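Local coordinates for protein putative monooxygenase (PDB 3MCS) that is of uncertain function but probably acts as a monooxygenase of the antibiotic biosynthesis type, at residues 26-31 and 203-208; 150-155 and 162-167. All blocks are in the same frame, centred on the assembly; numbering follows the deposited sequence.

Two ways of building on one antiparallel sheet are found here in a single chain with two antibiotic biosynthesis monooxygenase regions, a family of the dimeric alpha-beta barrel class. Contact 1 lays helix 20-37 on the outer side of strand 194-209; contact 2 is the edge-to-edge pairing of strands 147-155 and 161-168. Their centres lie 19 Å apart and their nearest atoms about 5 Å apart, without touching. Phe45 stands between them, meeting Ile207 of one and the ring of Phe165 of the other. Contact 2 is nested in the loop closed by contact 1. A bound acetate, probably from the crystallisation liquor, lies about 4 Å from the Leu164 side chain.

Contact 1: 26-31 and 203-208; sequences ATEDYV and QVLKIE
Leu205 reaches from the strand to the helix and meets the stem of Glu28 almost at a right angle. Its CD2 methyl lies 3.6 Å from Glu28 CG, while the other branch turns to Thr27, with Leu205 CD1 4.3 Å from Thr27 CB. Glu28 CG stands beside its own backbone N (chi1 -76°) and the chain beyond is extended, running across the leucine so that CG makes the closer approach and OE2 also comes near the same methyl. The Thr27 hydroxyl is bonded to Tyr23 O, one turn back in the helix, so this residue offers carbon to the strand. One turn on, Val31 sends a single branch across: its CG1 lies 4.1 Å from Lys206 CG and equally 4.1 Å from Glu208 CB, approaching both chains at a slant. This is a helix laid on the outside of a sheet, as in the alpha-beta barrel fold of this family, with the two segment axes 8.2 Å apart and inclined by only 25°. The strand is not regular here. Leu205 and Lys206 both face Ala46 of strand 41-49 in a classic beta bulge, which lets two consecutive side chains turn to the helix. Glu208, two residues on from Lys206, does so by ordinary alternation, whereas Ile207 between them starts out away from the helix. The lysine and glutamate give the helix their inner methylenes and then bend off. Bends at chi2 and chi4 of Lys206, and at chi2 of Glu208, bring Lys206 NZ to 2.8 Å from Glu208 OE2, a salt bridge between neighbours on one face of the strand that reaches the oxygen on its anti side. Gln109, which holds Leu205 O and Ile207 N, adds a weak hydrogen bond to the same ammonium group.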
loop_
_atom_site.group_PDB
_atom_site.type_symbol
_atom_site.label_atom_id
_atom_site.label_comp_id
_atom_site.label_asym_id
_atom_site.label_seq_id
_atom_site.Cartn_x
_atom_site.Cartn_y
_atom_site.Cartn_z
ATOM N N ALA A 26 -18.521 5.974 1.346
ATOM C CA ALA A 26 -17.690 7.165 1.283
ATOM C C ALA A 26 -16.309 6.856 0.709
ATOM O O ALA A 26 -15.753 7.677 -0.024
ATOM C CB ALA A 26 -17.573 7.798 2.645
ATOM N N THR A 27 -15.744 5.691 1.022
ATOM C CA THR A 27 -14.432 5.342 0.468
ATOM C C THR A 27 -14.577 5.010 -1.019
ATOM O O THR A 27 -13.726 5.389 -1.821
ATOM C CB THR A 27 -13.777 4.191 1.196
ATOM O OG1 THR A 27 -13.752 4.489 2.582
ATOM C CG2 THR A 27 -12.355 4.000 0.719
ATOM N N GLU A 28 -15.658 4.329 -1.399
ATOM C CA GLU A 28 -15.890 4.037 -2.813
ATOM C C GLU A 28 -15.991 5.342 -3.620
ATOM O O GLU A 28 -15.310 5.497 -4.640
ATOM C CB GLU A 28 -17.149 3.185 -3.027
ATOM C CG GLU A 28 -16.986 1.705 -2.679
ATOM C CD GLU A 28 -18.284 0.885 -2.801
ATOM O OE1 GLU A 28 -19.334 1.424 -3.236
ATOM O OE2 GLU A 28 -18.235 -0.315 -2.439
ATOM N N ASP A 29 -16.841 6.267 -3.165
ATOM C CA ASP A 29 -16.987 7.552 -3.834
ATOM C C ASP A 29 -15.636 8.259 -3.950
ATOM O O ASP A 29 -15.294 8.782 -5.000
ATOM C CB ASP A 29 -17.951 8.485 -3.081
ATOM C CG ASP A 29 -19.389 7.972 -3.043
ATOM O OD1 ASP A 29 -19.644 6.887 -3.610
ATOM O OD2 ASP A 29 -20.245 8.672 -2.422
ATOM N N TYR A 30 -14.863 8.260 -2.874
ATOM C CA TYR A 30 -13.591 8.987 -2.858
ATOM C C TYR A 30 -12.633 8.443 -3.884
ATOM O O TYR A 30 -12.027 9.206 -4.653
ATOM C CB TYR A 30 -13.003 8.936 -1.445
ATOM C CG TYR A 30 -11.605 9.462 -1.268
ATOM C CD1 TYR A 30 -11.320 10.790 -1.442
ATOM C CD2 TYR A 30 -10.586 8.632 -0.835
ATOM C CE1 TYR A 30 -10.038 11.274 -1.258
ATOM C CE2 TYR A 30 -9.309 9.108 -0.627
ATOM C CZ TYR A 30 -9.037 10.430 -0.846
ATOM O OH TYR A 30 -7.769 10.935 -0.644
ATOM N N VAL A 31 -12.520 7.121 -3.924
ATOM C CA VAL A 31 -11.596 6.471 -4.860
ATOM C C VAL A 31 -12.058 6.693 -6.294
ATOM O O VAL A 31 -11.240 7.025 -7.161
ATOM C CB VAL A 31 -11.414 4.958 -4.535
ATOM C CG1 VAL A 31 -10.636 4.278 -5.602
ATOM C CG2 VAL A 31 -10.736 4.778 -3.191
ATOM N N GLN A 203 -8.733 -7.175 3.124
ATOM C CA GLN A 203 -9.975 -7.338 2.416
ATOM C C GLN A 203 -10.124 -6.139 1.468
ATOM O O GLN A 203 -10.298 -5.010 1.895
ATOM C CB GLN A 203 -11.084 -7.396 3.487
ATOM C CG GLN A 203 -12.534 -7.623 3.069
ATOM C CD GLN A 203 -13.483 -7.622 4.292
ATOM O OE1 GLN A 203 -14.292 -6.718 4.460
ATOM N NE2 GLN A 203 -13.346 -8.614 5.156
ATOM N N VAL A 204 -10.020 -6.374 0.172
ATOM C CA VAL A 204 -10.136 -5.297 -0.813
ATOM C C VAL A 204 -11.503 -4.580 -0.802
ATOM O O VAL A 204 -12.529 -5.210 -0.740
ATOM C CB VAL A 204 -9.825 -5.852 -2.227
ATOM C CG1 VAL A 204 -10.224 -4.887 -3.281
ATOM C CG2 VAL A 204 -8.351 -6.168 -2.345
ATOM N N LEU A 205 -11.500 -3.253 -0.879
ATOM C CA LEU A 205 -12.735 -2.453 -0.875
ATOM C C LEU A 205 -12.963 -1.793 -2.243
ATOM O O LEU A 205 -13.970 -2.027 -2.876
ATOM C CB LEU A 205 -12.679 -1.402 0.226
ATOM C CG LEU A 205 -14.048 -0.868 0.641
ATOM C CD1 LEU A 205 -13.867 -0.042 1.898
ATOM C CD2 LEU A 205 -14.752 -0.075 -0.467
ATOM N N LYS A 206 -12.030 -0.954 -2.679
ATOM C CA LYS A 206 -12.090 -0.374 -4.012
ATOM C C LYS A 206 -10.681 -0.022 -4.463
ATOM O O LYS A 206 -9.939 0.598 -3.710
ATOM C CB LYS A 206 -12.997 0.863 -4.063
ATOM C CG LYS A 206 -13.403 1.296 -5.490
ATOM C CD LYS A 206 -14.360 0.279 -6.144
ATOM C CE LYS A 206 -14.644 0.560 -7.652
ATOM N NZ LYS A 206 -13.455 0.370 -8.581
ATOM N N ILE A 207 -10.315 -0.454 -5.672
ATOM C CA ILE A 207 -9.021 -0.162 -6.280
ATOM C C ILE A 207 -9.187 0.415 -7.684
ATOM O O ILE A 207 -9.914 -0.136 -8.512
ATOM C CB ILE A 207 -8.155 -1.428 -6.443
ATOM C CG1 ILE A 207 -7.796 -2.027 -5.098
ATOM C CG2 ILE A 207 -6.879 -1.102 -7.218
ATOM C CD1 ILE A 207 -7.042 -3.280 -5.227
ATOM N N GLU A 208 -8.486 1.512 -7.941
ATOM C CA GLU A 208 -8.403 2.143 -9.273
ATOM C C GLU A 208 -6.969 2.648 -9.466
ATOM O O GLU A 208 -6.385 3.262 -8.566
ATOM C CB GLU A 208 -9.388 3.308 -9.438
ATOM C CG GLU A 208 -10.845 2.902 -9.540
ATOM C CD GLU A 208 -11.168 2.142 -10.812
ATOM O OE1 GLU A 208 -10.397 2.253 -11.796
ATOM O OE2 GLU A 208 -12.202 1.431 -10.817
#

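Contact 2: 150-155 and 162-167; sequences VYLGTD and WCLFEV
Phe165 O is gripped twice by the neighbouring strand: Tyr151 N donates to it over 2.8 Å in a nearly straight bond, and the CA-H of Val150 leans on it more weakly. Gly153 O repeats the pattern further along, taking Cys163 N at 2.8 Å with a CA-H contact from Trp162. The return bonds, Phe165 N to Tyr151 O and Gly153 N to Cys163 O, complete two hydrogen-bonded pairs of the antiparallel hairpin 147-155/161-168. On the side covered by helix 127-143, Thr154 and Trp162 lie next to each other and point the same way. Thr154 OG1 lies between the backbone N and the carbonyl carbon (chi1 57°), leaving CG2 beside the N; this methyl sits 3.3 Å from the centroid of the six-membered ring of Trp162, a CH-pi contact 8° off the normal. Leu152 comes instead to the ring edge, its CD1 3.7 Å from Trp162 CE3, and Leu164 CD1 closes in at 3.9 Å from Leu152 CB. On the other side of the hairpin, Tyr151 CD2 comes to the edge of the Phe165 ring, which also meets Phe45 edge-to-face. The indole N-H is bound by Asp127 and the tyrosine hydroxyl by Asp104. Strand pairing thus satisfies the backbone N-H and C=O groups of the two hydrogen-bonded pairs, and Tyr151 and Trp162 keep their polar ends bonded while offering carbon surface to their neighbours.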
loop_
_atom_site.group_PDB
_atom_site.type_symbol
_atom_site.label_atom_id
_atom_site.label_comp_id
_atom_site.label_asym_id
_atom_site.label_seq_id
_atom_site.Cartn_x
_atom_site.Cartn_y
_atom_site.Cartn_z
ATOM N N VAL A 150 3.543 -4.212 -6.630
ATOM C CA VAL A 150 4.441 -4.236 -5.497
ATOM C C VAL A 150 4.945 -2.809 -5.269
ATOM O O VAL A 150 5.576 -2.237 -6.156
ATOM C CB VAL A 150 5.655 -5.216 -5.663
ATOM C CG1 VAL A 150 5.176 -6.636 -5.777
ATOM C CG2 VAL A 150 6.532 -4.851 -6.870
ATOM N N TYR A 151 4.604 -2.208 -4.129
ATOM C CA TYR A 151 5.166 -0.916 -3.768
ATOM C C TYR A 151 6.038 -1.136 -2.531
ATOM O O TYR A 151 5.539 -1.584 -1.500
ATOM C CB TYR A 151 4.118 0.161 -3.466
ATOM C CG TYR A 151 3.152 0.539 -4.579
ATOM C CD1 TYR A 151 3.441 0.316 -5.939
ATOM C CD2 TYR A 151 1.986 1.230 -4.273
ATOM C CE1 TYR A 151 2.550 0.691 -6.941
ATOM C CE2 TYR A 151 1.094 1.609 -5.261
ATOM C CZ TYR A 151 1.378 1.355 -6.598
ATOM O OH TYR A 151 0.482 1.754 -7.577
ATOM N N LEU A 152 7.322 -0.822 -2.644
ATOM C CA LEU A 152 8.280 -1.012 -1.559
ATOM C C LEU A 152 8.970 0.295 -1.245
ATOM O O LEU A 152 9.525 0.945 -2.141
ATOM C CB LEU A 152 9.351 -2.032 -1.957
ATOM C CG LEU A 152 10.498 -2.273 -0.965
ATOM C CD1 LEU A 152 10.009 -2.948 0.321
ATOM C CD2 LEU A 152 11.559 -3.104 -1.606
ATOM N N GLY A 153 8.961 0.676 0.024
ATOM C CA GLY A 153 9.625 1.909 0.436
ATOM C C GLY A 153 9.929 1.975 1.916
ATOM O O GLY A 153 9.609 1.050 2.659
ATOM N N THR A 154 10.551 3.073 2.333
ATOM C CA THR A 154 10.934 3.261 3.723
ATOM C C THR A 154 10.212 4.476 4.301
ATOM O O THR A 154 9.996 5.473 3.628
ATOM C CB THR A 154 12.459 3.395 3.847
ATOM O OG1 THR A 154 12.935 4.485 3.042
ATOM C CG2 THR A 154 13.137 2.106 3.368
ATOM N N ASP A 155 9.811 4.377 5.554
ATOM C CA ASP A 155 9.093 5.454 6.175
ATOM C C ASP A 155 10.025 6.681 6.278
ATOM O O ASP A 155 11.219 6.553 6.587
ATOM C CB ASP A 155 8.552 4.996 7.533
ATOM C CG ASP A 155 7.576 5.990 8.146
ATOM O OD1 ASP A 155 7.868 7.197 8.137
ATOM O OD2 ASP A 155 6.516 5.559 8.647
ATOM N N TRP A 162 10.660 -0.535 6.780
ATOM C CA TRP A 162 10.257 -0.803 5.401
ATOM C C TRP A 162 8.762 -1.129 5.305
ATOM O O TRP A 162 8.237 -1.841 6.157
ATOM C CB TRP A 162 11.075 -1.955 4.848
ATOM C CG TRP A 162 12.478 -1.610 4.703
ATOM C CD1 TRP A 162 13.409 -1.540 5.696
ATOM C CD2 TRP A 162 13.151 -1.276 3.488
ATOM N NE1 TRP A 162 14.625 -1.174 5.175
ATOM C CE2 TRP A 162 14.501 -1.011 3.821
ATOM C CE3 TRP A 162 12.750 -1.185 2.150
ATOM C CZ2 TRP A 162 15.451 -0.639 2.867
ATOM C CZ3 TRP A 162 13.701 -0.830 1.200
ATOM C CH2 TRP A 162 15.035 -0.553 1.571
ATOM N N CYS A 163 8.100 -0.618 4.264
ATOM C CA CYS A 163 6.668 -0.823 4.039
ATOM C C CYS A 163 6.437 -1.426 2.691
ATOM O O CYS A 163 6.847 -0.838 1.683
ATOM C CB CYS A 163 5.922 0.507 4.070
ATOM S SG CYS A 163 6.025 1.376 5.659
ATOM N N LEU A 164 5.742 -2.570 2.664
ATOM C CA LEU A 164 5.475 -3.293 1.416
ATOM C C LEU A 164 3.987 -3.527 1.175
ATOM O O LEU A 164 3.329 -4.229 1.936
ATOM C CB LEU A 164 6.189 -4.640 1.429
ATOM C CG LEU A 164 6.037 -5.432 0.137
ATOM C CD1 LEU A 164 6.668 -4.631 -1.000
ATOM C CD2 LEU A 164 6.655 -6.849 0.224
ATOM N N PHE A 165 3.467 -2.925 0.113
ATOM C CA PHE A 165 2.086 -3.126 -0.308
ATOM C C PHE A 165 2.127 -3.933 -1.570
ATOM O O PHE A 165 2.870 -3.603 -2.480
ATOM C CB PHE A 165 1.387 -1.815 -0.590
ATOM C CG PHE A 165 -0.064 -1.974 -0.987
ATOM C CD1 PHE A 165 -0.987 -2.504 -0.085
ATOM C CD2 PHE A 165 -0.517 -1.561 -2.236
ATOM C CE1 PHE A 165 -2.324 -2.638 -0.423
ATOM C CE2 PHE A 165 -1.867 -1.682 -2.585
ATOM C CZ PHE A 165 -2.771 -2.235 -1.680
ATOM N N GLU A 166 1.331 -4.987 -1.633
ATOM C CA GLU A 166 1.332 -5.858 -2.798
ATOM C C GLU A 166 -0.049 -6.416 -3.094
ATOM O O GLU A 166 -0.774 -6.785 -2.194
ATOM C CB GLU A 166 2.375 -6.977 -2.619
ATOM C CG GLU A 166 2.348 -7.668 -1.267
ATOM C CD GLU A 166 3.500 -8.656 -1.064
ATOM O OE1 GLU A 166 4.257 -8.949 -2.029
ATOM O OE2 GLU A 166 3.639 -9.143 0.088
ATOM N N VAL A 167 -0.405 -6.444 -4.377
ATOM C CA VAL A 167 -1.688 -6.947 -4.824
ATOM C C VAL A 167 -1.451 -8.128 -5.766
ATOM O O VAL A 167 -0.546 -8.072 -6.573
ATOM C CB VAL A 167 -2.482 -5.842 -5.506
ATOM C CG1 VAL A 167 -3.808 -6.361 -5.982
ATOM C CG2 VAL A 167 -2.675 -4.652 -4.532
#